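PDB 7KCT: 2-oxoglutarate carboxylase small subunit from Hydrogenobacter thermophilus, which belongs to the biotin carboxylase family of ATP-grasp proteins and is modelled as two copies of one chain, with ADP, bicarbonate and magnesium bound. Local coordinates for residues G20-R25 with P88-L93; E304-E309 with G373-H378; S413-Y418 with P428-I433. All coordinates share one frame; numbering follows the deposited sequence.

Overall arrangement
Contacts 1 and 2 lie in the buried interior and border the same ADP, whereas contact 3 sits farther out and is only partly buried. Contact 1 belongs to the N-terminal domain, contact 2 joins the ATP-grasp region to the C-terminal domain, and contact 3 is a helix pair within the latter. The chemistry follows the place: a tyrosine–glutamate hydrogen bond with an isoleucine over the tyrosine ring in contact 1, a salt-bridge network in contact 2, aliphatic packing in contact 3. Contacts 1 and 2 are wired together by Arg25, whose NH2 lies 2.8 Å from Glu309 OE2. Contacts 2 and 3 touch lightly, as where Val376 packs on Tyr418, and both meet the second subunit.

Contact 1: G20-R25 with P88-L93. With ADP (adenosine-5'-diphosphate), chain D.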
loop_
_atom_site.group_PDB
_atom_site.type_symbol
_atom_site.label_atom_id
_atom_site.label_comp_id
_atom_site.label_asym_id
_atom_site.label_seq_id
_atom_site.Cartn_x
_atom_site.Cartn_y
_atom_site.Cartn_z
ATOM N N GLY A 20 -16.162 6.307 9.091
ATOM C CA GLY A 20 -15.757 6.053 7.732
ATOM C C GLY A 20 -14.248 5.961 7.618
ATOM O O GLY A 20 -13.557 5.617 8.566
ATOM N N GLU A 21 -13.726 6.315 6.454
ATOM C CA GLU A 21 -12.307 6.070 6.194
ATOM C C GLU A 21 -11.394 6.866 7.114
ATOM O O GLU A 21 -10.305 6.390 7.463
ATOM C CB GLU A 21 -11.956 6.359 4.729
ATOM C CG GLU A 21 -12.031 7.825 4.261
ATOM C CD GLU A 21 -10.705 8.551 4.394
ATOM O OE1 GLU A 21 -9.696 7.908 4.801
ATOM O OE2 GLU A 21 -10.671 9.767 4.067
ATOM N N ILE A 22 -11.771 8.110 7.446
ATOM C CA ILE A 22 -10.889 8.953 8.256
ATOM C C ILE A 22 -10.871 8.442 9.695
ATOM O O ILE A 22 -9.847 8.527 10.380
ATOM C CB ILE A 22 -11.317 10.434 8.125
ATOM C CG1 ILE A 22 -10.316 11.356 8.805
ATOM C CG2 ILE A 22 -12.700 10.718 8.753
ATOM C CD1 ILE A 22 -8.895 11.302 8.255
ATOM N N ALA A 23 -11.988 7.908 10.187
ATOM C CA ALA A 23 -11.934 7.366 11.534
ATOM C C ALA A 23 -10.997 6.159 11.553
ATOM O O ALA A 23 -10.169 6.034 12.469
ATOM C CB ALA A 23 -13.337 7.029 12.048
ATOM N N CYS A 24 -11.011 5.342 10.486
ATOM C CA CYS A 24 -10.084 4.215 10.416
ATOM C C CYS A 24 -8.638 4.674 10.337
ATOM O O CYS A 24 -7.764 4.097 10.999
ATOM C CB CYS A 24 -10.429 3.305 9.232
ATOM S SG CYS A 24 -12.048 2.465 9.440
ATOM N N ARG A 25 -8.373 5.702 9.541
ATOM C CA ARG A 25 -7.036 6.283 9.415
ATOM C C ARG A 25 -6.499 6.769 10.748
ATOM O O ARG A 25 -5.323 6.552 11.083
ATOM C CB ARG A 25 -7.110 7.430 8.395
ATOM C CG ARG A 25 -5.889 8.326 8.385
ATOM C CD ARG A 25 -4.764 7.662 7.624
ATOM N NE ARG A 25 -3.527 8.436 7.557
ATOM C CZ ARG A 25 -2.512 8.304 8.390
ATOM N NH1 ARG A 25 -2.584 7.448 9.412
ATOM N NH2 ARG A 25 -1.409 9.023 8.175
ATOM N N PRO A 88 -10.949 15.124 15.719
ATOM C CA PRO A 88 -12.219 15.347 15.008
ATOM C C PRO A 88 -12.251 14.892 13.553
ATOM O O PRO A 88 -13.300 15.010 12.903
ATOM C CB PRO A 88 -12.365 16.865 15.075
ATOM C CG PRO A 88 -10.978 17.363 14.871
ATOM C CD PRO A 88 -10.107 16.337 15.670
ATOM N N GLY A 89 -11.146 14.413 13.005
ATOM C CA GLY A 89 -11.114 14.068 11.581
ATOM C C GLY A 89 -11.255 15.294 10.693
ATOM O O GLY A 89 -10.653 16.352 10.952
ATOM N N TYR A 90 -12.101 15.169 9.641
ATOM C CA TYR A 90 -12.447 16.285 8.760
ATOM C C TYR A 90 -13.961 16.364 8.634
ATOM O O TYR A 90 -14.667 15.394 8.883
ATOM C CB TYR A 90 -11.756 16.146 7.363
ATOM C CG TYR A 90 -11.962 14.848 6.605
ATOM C CD1 TYR A 90 -13.228 14.496 6.134
ATOM C CD2 TYR A 90 -10.900 13.998 6.335
ATOM C CE1 TYR A 90 -13.424 13.330 5.417
ATOM C CE2 TYR A 90 -11.088 12.818 5.625
ATOM C CZ TYR A 90 -12.363 12.485 5.207
ATOM O OH TYR A 90 -12.606 11.350 4.480
ATOM N N GLY A 91 -14.490 17.563 8.329
ATOM C CA GLY A 91 -15.929 17.725 8.345
ATOM C C GLY A 91 -16.481 17.705 9.771
ATOM O O GLY A 91 -15.751 17.776 10.762
ATOM N N PHE A 92 -17.805 17.563 9.858
ATOM C CA PHE A 92 -18.492 17.524 11.144
ATOM C C PHE A 92 -17.998 18.662 12.042
ATOM O O PHE A 92 -18.213 19.812 11.685
ATOM C CB PHE A 92 -18.316 16.152 11.765
ATOM C CG PHE A 92 -18.964 15.030 10.958
ATOM C CD1 PHE A 92 -20.280 15.128 10.537
ATOM C CD2 PHE A 92 -18.251 13.893 10.628
ATOM C CE1 PHE A 92 -20.885 14.105 9.804
ATOM C CE2 PHE A 92 -18.835 12.877 9.874
ATOM C CZ PHE A 92 -20.169 12.971 9.493
ATOM N N LEU A 93 -17.319 18.396 13.172
ATOM C CA LEU A 93 -16.963 19.465 14.121
ATOM C C LEU A 93 -15.496 19.900 14.058
ATOM O O LEU A 93 -15.032 20.643 14.938
ATOM C CB LEU A 93 -17.284 19.037 15.547
ATOM C CG LEU A 93 -18.767 18.832 15.836
ATOM C CD1 LEU A 93 -18.936 18.232 17.239
ATOM C CD2 LEU A 93 -19.592 20.080 15.673
HETATM P PB ADP D . -11.156 18.433 1.714
HETATM O O1B ADP D . -10.683 17.687 2.948
HETATM O O2B ADP D . -10.236 18.691 0.542
HETATM O O3B ADP D . -12.144 19.528 1.967
HETATM P PA ADP D . -13.856 17.672 0.881
HETATM O O1A ADP D . -14.835 16.627 0.465
HETATM O O2A ADP D . -14.096 19.161 0.705
HETATM O O3A ADP D . -12.311 17.322 0.785
HETATM O "O5'" ADP D . -14.256 17.624 2.812
HETATM C "C5'" ADP D . -14.824 16.309 3.222
HETATM C "C4'" ADP D . -15.989 16.410 4.097
HETATM O "O4'" ADP D . -16.063 17.579 4.883
HETATM C "C3'" ADP D . -17.219 16.397 3.019
HETATM O "O3'" ADP D . -18.215 15.691 3.535
HETATM C "C2'" ADP D . -17.444 17.959 2.993
HETATM O "O2'" ADP D . -18.738 18.286 2.784
HETATM C "C1'" ADP D . -17.202 18.205 4.512
HETATM N N9 ADP D . -16.771 19.621 4.862
HETATM C C8 ADP D . -15.725 20.400 4.311
HETATM N N7 ADP D . -15.639 21.643 4.855
HETATM C C5 ADP D . -16.628 21.655 5.814
HETATM C C6 ADP D . -17.030 22.668 6.706
HETATM N N6 ADP D . -16.386 23.889 6.722
HETATM N N1 ADP D . -18.067 22.447 7.579
HETATM C C2 ADP D . -18.667 21.202 7.471
HETATM N N3 ADP D . -18.397 20.140 6.669
HETATM C C4 ADP D . -17.343 20.412 5.842
HETATM O O HOH W 1 -14.320 9.606 6.298
#
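Tyr90 reaches from the loop 88-93 to the first turn of helix 20-32, where Glu21 and Ile22 receive it. At CB the chain turns so that CG stands between the backbone N and the carbonyl carbon (chi1 54°), which aims the ring at the helix. Tyr90 CD1 then passes the ribose side of ADP, 3.8 Å from its C5', while Tyr90 CD2 lies 3.7 Å from Ile22 CG1. One atom farther on, Tyr90 CE2 rests 3.5 Å from Ile22 CB. Ile22 CG2 sits over the same ring in a CH-pi contact, 4.1 Å from the Tyr90 centroid; a branched aliphatic chain suits a flat aromatic face. At the tip, Tyr90 OH donates to Glu21 OE2 over 2.5 Å. OE2 lies near the ring plane at its edge, and the hydroxyl meets it on the anti side, 29° out of the carboxylate plane; Lys396 forms a salt bridge with the same oxygen. The hydroxyl also accepts from a water that takes the Ile22 N-H. Next to Tyr90 in the loop, Gly89, whose positive phi suits a glycine, has its CA 4.0 Å from Ile22 CG1. In this Rossmann-like domain both segments follow adjacent parallel strands, 13-16 and 85-87, so the contact lies where their C-terminal ends open toward the nucleotide. Donor to Glu21 and acceptor from the water, the buried phenol probably fixes the ring that borders ADP.

Contact 2: E304-E309 with G373-H378. With ADP (adenosine-5'-diphosphate), chain D.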
loop_
_atom_site.group_PDB
_atom_site.type_symbol
_atom_site.label_atom_id
_atom_site.label_comp_id
_atom_site.label_asym_id
_atom_site.label_seq_id
_atom_site.Cartn_x
_atom_site.Cartn_y
_atom_site.Cartn_z
ATOM N N GLU A 304 -7.220 14.589 1.192
ATOM C CA GLU A 304 -6.158 14.265 0.263
ATOM C C GLU A 304 -4.761 14.334 0.869
ATOM O O GLU A 304 -3.758 14.278 0.120
ATOM C CB GLU A 304 -6.276 15.201 -0.962
ATOM C CG GLU A 304 -6.128 16.731 -0.651
ATOM C CD GLU A 304 -7.444 17.513 -0.365
ATOM O OE1 GLU A 304 -8.481 16.934 0.015
ATOM O OE2 GLU A 304 -7.456 18.762 -0.547
ATOM N N HIS A 305 -4.652 14.377 2.199
ATOM C CA HIS A 305 -3.328 14.389 2.820
ATOM C C HIS A 305 -2.435 13.220 2.424
ATOM O O HIS A 305 -1.203 13.378 2.513
ATOM C CB HIS A 305 -3.440 14.456 4.360
ATOM C CG HIS A 305 -3.839 13.168 5.008
ATOM N ND1 HIS A 305 -5.159 12.865 5.257
ATOM C CD2 HIS A 305 -3.118 12.127 5.491
ATOM C CE1 HIS A 305 -5.237 11.666 5.826
ATOM N NE2 HIS A 305 -4.013 11.191 5.967
ATOM N N PRO A 306 -2.938 12.041 2.038
ATOM C CA PRO A 306 -2.001 10.948 1.722
ATOM C C PRO A 306 -1.067 11.234 0.558
ATOM O O PRO A 306 0.081 10.777 0.616
ATOM C CB PRO A 306 -2.933 9.749 1.448
ATOM C CG PRO A 306 -4.121 10.034 2.337
ATOM C CD PRO A 306 -4.326 11.546 2.166
ATOM N N VAL A 307 -1.451 12.004 -0.468
ATOM C CA VAL A 307 -0.492 12.200 -1.559
ATOM C C VAL A 307 0.754 12.903 -1.040
ATOM O O VAL A 307 1.874 12.628 -1.484
ATOM C CB VAL A 307 -1.103 12.968 -2.757
ATOM C CG1 VAL A 307 -2.228 12.155 -3.414
ATOM C CG2 VAL A 307 -1.556 14.385 -2.416
ATOM N N THR A 308 0.576 13.821 -0.105
ATOM C CA THR A 308 1.714 14.527 0.478
ATOM C C THR A 308 2.570 13.608 1.323
ATOM O O THR A 308 3.805 13.724 1.313
ATOM C CB THR A 308 1.226 15.713 1.305
ATOM O OG1 THR A 308 0.536 16.640 0.441
ATOM C CG2 THR A 308 2.460 16.364 2.016
ATOM N N GLU A 309 1.939 12.675 2.060
ATOM C CA GLU A 309 2.704 11.696 2.825
ATOM C C GLU A 309 3.535 10.807 1.927
ATOM O O GLU A 309 4.662 10.419 2.284
ATOM C CB GLU A 309 1.777 10.830 3.696
ATOM C CG GLU A 309 0.903 11.596 4.631
ATOM C CD GLU A 309 -0.008 10.671 5.463
ATOM O OE1 GLU A 309 -0.405 9.569 5.004
ATOM O OE2 GLU A 309 -0.303 11.036 6.615
ATOM N N GLY A 373 3.741 0.369 -4.631
ATOM C CA GLY A 373 3.310 1.737 -4.843
ATOM C C GLY A 373 1.819 2.002 -4.748
ATOM O O GLY A 373 1.375 3.080 -5.144
ATOM N N ILE A 374 1.036 1.089 -4.178
ATOM C CA ILE A 374 -0.403 1.269 -4.036
ATOM C C ILE A 374 -0.775 1.336 -2.548
ATOM O O ILE A 374 -0.350 0.489 -1.746
ATOM C CB ILE A 374 -1.138 0.141 -4.775
ATOM C CG1 ILE A 374 -0.963 0.218 -6.303
ATOM C CG2 ILE A 374 -2.606 0.151 -4.441
ATOM C CD1 ILE A 374 -1.470 -1.053 -7.037
ATOM N N ARG A 375 -1.583 2.320 -2.192
ATOM C CA ARG A 375 -2.141 2.440 -0.851
ATOM C C ARG A 375 -3.637 2.605 -0.996
ATOM O O ARG A 375 -4.119 3.313 -1.889
ATOM C CB ARG A 375 -1.487 3.635 -0.107
ATOM C CG ARG A 375 -2.115 4.098 1.174
ATOM C CD ARG A 375 -1.321 5.272 1.728
ATOM N NE ARG A 375 -1.964 5.879 2.872
ATOM C CZ ARG A 375 -1.476 6.911 3.534
ATOM N NH1 ARG A 375 -0.321 7.488 3.164
ATOM N NH2 ARG A 375 -2.152 7.363 4.553
ATOM N N VAL A 376 -4.381 1.973 -0.109
ATOM C CA VAL A 376 -5.826 2.057 -0.127
ATOM C C VAL A 376 -6.280 2.525 1.239
ATOM O O VAL A 376 -5.876 1.943 2.254
ATOM C CB VAL A 376 -6.495 0.718 -0.469
ATOM C CG1 VAL A 376 -8.035 0.912 -0.487
ATOM C CG2 VAL A 376 -6.022 0.228 -1.804
ATOM N N GLU A 377 -7.118 3.563 1.264
ATOM C CA GLU A 377 -7.786 4.045 2.473
ATOM C C GLU A 377 -9.278 3.740 2.324
ATOM O O GLU A 377 -9.954 4.295 1.450
ATOM C CB GLU A 377 -7.545 5.537 2.693
ATOM C CG GLU A 377 -6.070 5.906 2.833
ATOM C CD GLU A 377 -5.479 5.686 4.252
ATOM O OE1 GLU A 377 -6.228 5.601 5.293
ATOM O OE2 GLU A 377 -4.230 5.603 4.312
ATOM N N HIS A 378 -9.804 2.859 3.171
ATOM C CA HIS A 378 -11.174 2.430 2.934
ATOM C C HIS A 378 -11.771 1.844 4.213
ATOM O O HIS A 378 -11.059 1.434 5.143
ATOM C CB HIS A 378 -11.228 1.420 1.759
ATOM C CG HIS A 378 -10.823 0.038 2.131
ATOM N ND1 HIS A 378 -11.595 -1.070 1.835
ATOM C CD2 HIS A 378 -9.758 -0.420 2.834
ATOM C CE1 HIS A 378 -11.024 -2.148 2.351
ATOM N NE2 HIS A 378 -9.900 -1.782 2.947
HETATM P PB ADP D . -11.156 18.433 1.714
HETATM O O1B ADP D . -10.683 17.687 2.948
HETATM O O2B ADP D . -10.236 18.691 0.542
HETATM O O3B ADP D . -12.144 19.528 1.967
HETATM P PA ADP D . -13.856 17.672 0.881
HETATM O O1A ADP D . -14.835 16.627 0.465
HETATM O O2A ADP D . -14.096 19.161 0.705
HETATM O O3A ADP D . -12.311 17.322 0.785
HETATM O "O5'" ADP D . -14.256 17.624 2.812
HETATM C "C5'" ADP D . -14.824 16.309 3.222
HETATM C "C4'" ADP D . -15.989 16.410 4.097
HETATM O "O4'" ADP D . -16.063 17.579 4.883
HETATM C "C3'" ADP D . -17.219 16.397 3.019
HETATM O "O3'" ADP D . -18.215 15.691 3.535
HETATM C "C2'" ADP D . -17.444 17.959 2.993
HETATM O "O2'" ADP D . -18.738 18.286 2.784
HETATM C "C1'" ADP D . -17.202 18.205 4.512
HETATM N N9 ADP D . -16.771 19.621 4.862
HETATM C C8 ADP D . -15.725 20.400 4.311
HETATM N N7 ADP D . -15.639 21.643 4.855
HETATM C C5 ADP D . -16.628 21.655 5.814
HETATM C C6 ADP D . -17.030 22.668 6.706
HETATM N N6 ADP D . -16.386 23.889 6.722
HETATM N N1 ADP D . -18.067 22.447 7.579
HETATM C C2 ADP D . -18.667 21.202 7.471
HETATM N N3 ADP D . -18.397 20.140 6.669
HETATM C C4 ADP D . -17.343 20.412 5.842
#
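Arg375 grips Glu309 end-on: NH1 and NH2 of Arg375 both donate to the single oxygen OE1 of Glu309, each over 2.8 Å. OE1 lies at the guanidinium edge, within a few degrees of its plane, and is met nearly along its own C-O bond; the carboxylate is turned only 25° from the guanidinium. The side edge of the same group is taken by Glu377, two residues along the strand, whose OE2 stands 2.7 Å from both Arg375 NE and Arg375 NH2. NE uses the anti lone pair of that oxygen, whereas NH2 comes from above the carboxylate plane. With carboxylates on two edges, the guanidinium is held flat and its rotation is largely fixed; the two acids probably offset the charges of both Arg375 and the nearby Arg25. Glu309 OE2 in turn pairs with Arg25 and takes the backbone N-H of Ile316.

The network spans helix 305-312 of the ATP-grasp region and strand 374-378 of the biotin carboxylase C-terminal domain, whose short segments run roughly antiparallel (152°) with axes 11.0 Å apart. An arginine suits so wide a gap: its chain is extended from CG to NE, with CG placed anti to the backbone N (chi1 168°), and crosses to the helix. Glu304, just before the helix, lines the ADP pocket and pairs with Lys245 and Arg346.

Outward from the charges, Pro306 covers one face of the guanidinium, with Pro306 CB 3.8 Å from Arg375 CZ and Pro306 CG 4.0 Å from Arg375 NH2. The rigid ring offers a smooth apolar surface and also packs on Ile398 of the neighbouring strand. His305, held through ND1 by the carbonyl of Gln302 and probably hydrogen-bonded through NE2 to Arg25 NE, borders the group obliquely. Phe372 of the second subunit packs against both Arg375 and Glu309.

Contact 3: S413-Y418 with P428-I433; sequences SALETY and PLLINI
Leu415 and Ile431 bury the most surface here, and they meet where the two helices come closest, with Leu415 CB 3.7 Å from Ile431 CG1. From that point the leucine spreads its branches over the preceding residue, Leu430: Leu415 CD1 touches Leu430 CB at 3.7 Å, and Leu415 CD2 comes to 4.1 Å of the same carbon. The two leucine side chains cross at about a right angle, the methyl end of one against the stem of the other. Leu415 has CG anti to the carbonyl carbon (chi1 -74°), a setting that carries the branched end toward the facing helix.

Helices 404-417 and 427-435 form an antiparallel pair in the biotin carboxylase C-terminal domain; their short segments lie 9.3 Å apart at an angle of 156°, joined by a connection that includes the short strand 419-420. Beneath them Leu415 packs on Leu397 of strand 393-401, and Leu430 on Leu246 and Val247 of strand 244-250. Leucines thus fill the buried side, between helices and sheet.

Ile431 marks the more open side. Ile431 CD1 reaches 3.9 Å from Glu416 CG and 4.0 Å from Leu415 O, while Ile431 CG2 touches both Glu416 CG and OE2. Glu416 suits this border because its extended methylenes can pass across the isoleucine at a slant: OE2 stays beside Ile431 CG2, while OE1 forms a salt bridge with Lys31 of the second subunit. One residue on, Thr417 OG1 donates to Ala414 O over 3.0 Å, alongside the Thr417 backbone N-H, and is also hydrogen-bonded to Arg28 of that subunit.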
loop_
_atom_site.group_PDB
_atom_site.type_symbol
_atom_site.label_atom_id
_atom_site.label_comp_id
_atom_site.label_asym_id
_atom_site.label_seq_id
_atom_site.Cartn_x
_atom_site.Cartn_y
_atom_site.Cartn_z
ATOM N N SER A 413 -4.098 1.246 -13.787
ATOM C CA SER A 413 -4.083 -0.203 -13.598
ATOM C C SER A 413 -4.703 -0.627 -12.272
ATOM O O SER A 413 -5.288 -1.710 -12.177
ATOM C CB SER A 413 -2.651 -0.732 -13.665
ATOM O OG SER A 413 -2.130 -0.537 -14.948
ATOM N N ALA A 414 -4.476 0.152 -11.223
ATOM C CA ALA A 414 -5.118 -0.109 -9.944
ATOM C C ALA A 414 -6.629 0.041 -10.074
ATOM O O ALA A 414 -7.387 -0.855 -9.681
ATOM C CB ALA A 414 -4.559 0.836 -8.878
ATOM N N LEU A 415 -7.075 1.114 -10.723
ATOM C CA LEU A 415 -8.508 1.367 -10.890
ATOM C C LEU A 415 -9.196 0.270 -11.708
ATOM O O LEU A 415 -10.345 -0.124 -11.429
ATOM C CB LEU A 415 -8.689 2.709 -11.589
ATOM C CG LEU A 415 -8.456 4.015 -10.851
ATOM C CD1 LEU A 415 -8.361 5.175 -11.832
ATOM C CD2 LEU A 415 -9.583 4.232 -9.834
ATOM N N GLU A 416 -8.541 -0.185 -12.757
ATOM C CA GLU A 416 -9.108 -1.241 -13.598
ATOM C C GLU A 416 -9.272 -2.540 -12.835
ATOM O O GLU A 416 -10.063 -3.389 -13.245
ATOM C CB GLU A 416 -8.217 -1.420 -14.817
ATOM C CG GLU A 416 -8.451 -0.384 -15.919
ATOM C CD GLU A 416 -7.307 -0.396 -16.938
ATOM O OE1 GLU A 416 -6.267 -1.025 -16.673
ATOM O OE2 GLU A 416 -7.408 0.283 -17.972
ATOM N N THR A 417 -8.574 -2.721 -11.729
ATOM C CA THR A 417 -8.726 -3.957 -10.962
ATOM C C THR A 417 -9.548 -3.798 -9.685
ATOM O O THR A 417 -9.800 -4.788 -9.003
ATOM C CB THR A 417 -7.355 -4.547 -10.625
ATOM O OG1 THR A 417 -6.675 -3.723 -9.679
ATOM C CG2 THR A 417 -6.520 -4.689 -11.866
ATOM N N TYR A 418 -10.026 -2.594 -9.386
ATOM C CA TYR A 418 -10.829 -2.344 -8.203
ATOM C C TYR A 418 -12.279 -2.701 -8.522
ATOM O O TYR A 418 -12.973 -1.943 -9.213
ATOM C CB TYR A 418 -10.689 -0.883 -7.781
ATOM C CG TYR A 418 -10.921 -0.577 -6.303
ATOM C CD1 TYR A 418 -11.806 -1.308 -5.529
ATOM C CD2 TYR A 418 -10.216 0.456 -5.688
ATOM C CE1 TYR A 418 -11.989 -1.016 -4.178
ATOM C CE2 TYR A 418 -10.421 0.787 -4.362
ATOM C CZ TYR A 418 -11.301 0.053 -3.601
ATOM O OH TYR A 418 -11.455 0.391 -2.258
ATOM N N PRO A 428 -15.257 3.986 -13.292
ATOM C CA PRO A 428 -15.104 4.052 -14.761
ATOM C C PRO A 428 -14.710 5.453 -15.264
ATOM O O PRO A 428 -13.885 5.582 -16.183
ATOM C CB PRO A 428 -16.474 3.623 -15.289
ATOM C CG PRO A 428 -17.154 2.865 -14.120
ATOM C CD PRO A 428 -16.579 3.484 -12.870
ATOM N N LEU A 429 -15.286 6.510 -14.689
ATOM C CA LEU A 429 -14.852 7.862 -15.067
ATOM C C LEU A 429 -13.385 8.067 -14.757
ATOM O O LEU A 429 -12.650 8.659 -15.545
ATOM C CB LEU A 429 -15.707 8.904 -14.343
ATOM C CG LEU A 429 -15.228 10.349 -14.402
ATOM C CD1 LEU A 429 -15.707 10.959 -15.722
ATOM C CD2 LEU A 429 -15.741 11.118 -13.217
ATOM N N LEU A 430 -12.938 7.630 -13.574
ATOM C CA LEU A 430 -11.549 7.852 -13.212
ATOM C C LEU A 430 -10.599 7.130 -14.158
ATOM O O LEU A 430 -9.499 7.636 -14.467
ATOM C CB LEU A 430 -11.331 7.420 -11.763
ATOM C CG LEU A 430 -12.141 8.230 -10.737
ATOM C CD1 LEU A 430 -12.156 7.534 -9.397
ATOM C CD2 LEU A 430 -11.571 9.659 -10.600
ATOM N N ILE A 431 -10.982 5.935 -14.609
ATOM C CA ILE A 431 -10.140 5.211 -15.562
ATOM C C ILE A 431 -9.946 6.042 -16.824
ATOM O O ILE A 431 -8.836 6.131 -17.378
ATOM C CB ILE A 431 -10.760 3.833 -15.875
ATOM C CG1 ILE A 431 -10.657 2.900 -14.659
ATOM C CG2 ILE A 431 -10.101 3.209 -17.082
ATOM C CD1 ILE A 431 -11.563 1.660 -14.738
ATOM N N ASN A 432 -11.028 6.663 -17.299
ATOM C CA ASN A 432 -10.945 7.436 -18.544
ATOM C C ASN A 432 -10.075 8.677 -18.378
ATOM O O ASN A 432 -9.417 9.108 -19.324
ATOM C CB ASN A 432 -12.349 7.829 -19.021
ATOM C CG ASN A 432 -13.091 6.686 -19.710
ATOM O OD1 ASN A 432 -12.489 5.726 -20.143
ATOM N ND2 ASN A 432 -14.391 6.801 -19.810
ATOM N N ILE A 433 -10.118 9.318 -17.206
ATOM C CA ILE A 433 -9.215 10.436 -16.943
ATOM C C ILE A 433 -7.764 9.987 -17.057
ATOM O O ILE A 433 -6.939 10.635 -17.721
ATOM C CB ILE A 433 -9.533 11.054 -15.567
ATOM C CG1 ILE A 433 -10.980 11.568 -15.537
ATOM C CG2 ILE A 433 -8.546 12.140 -15.253
ATOM C CD1 ILE A 433 -11.453 12.136 -14.190
#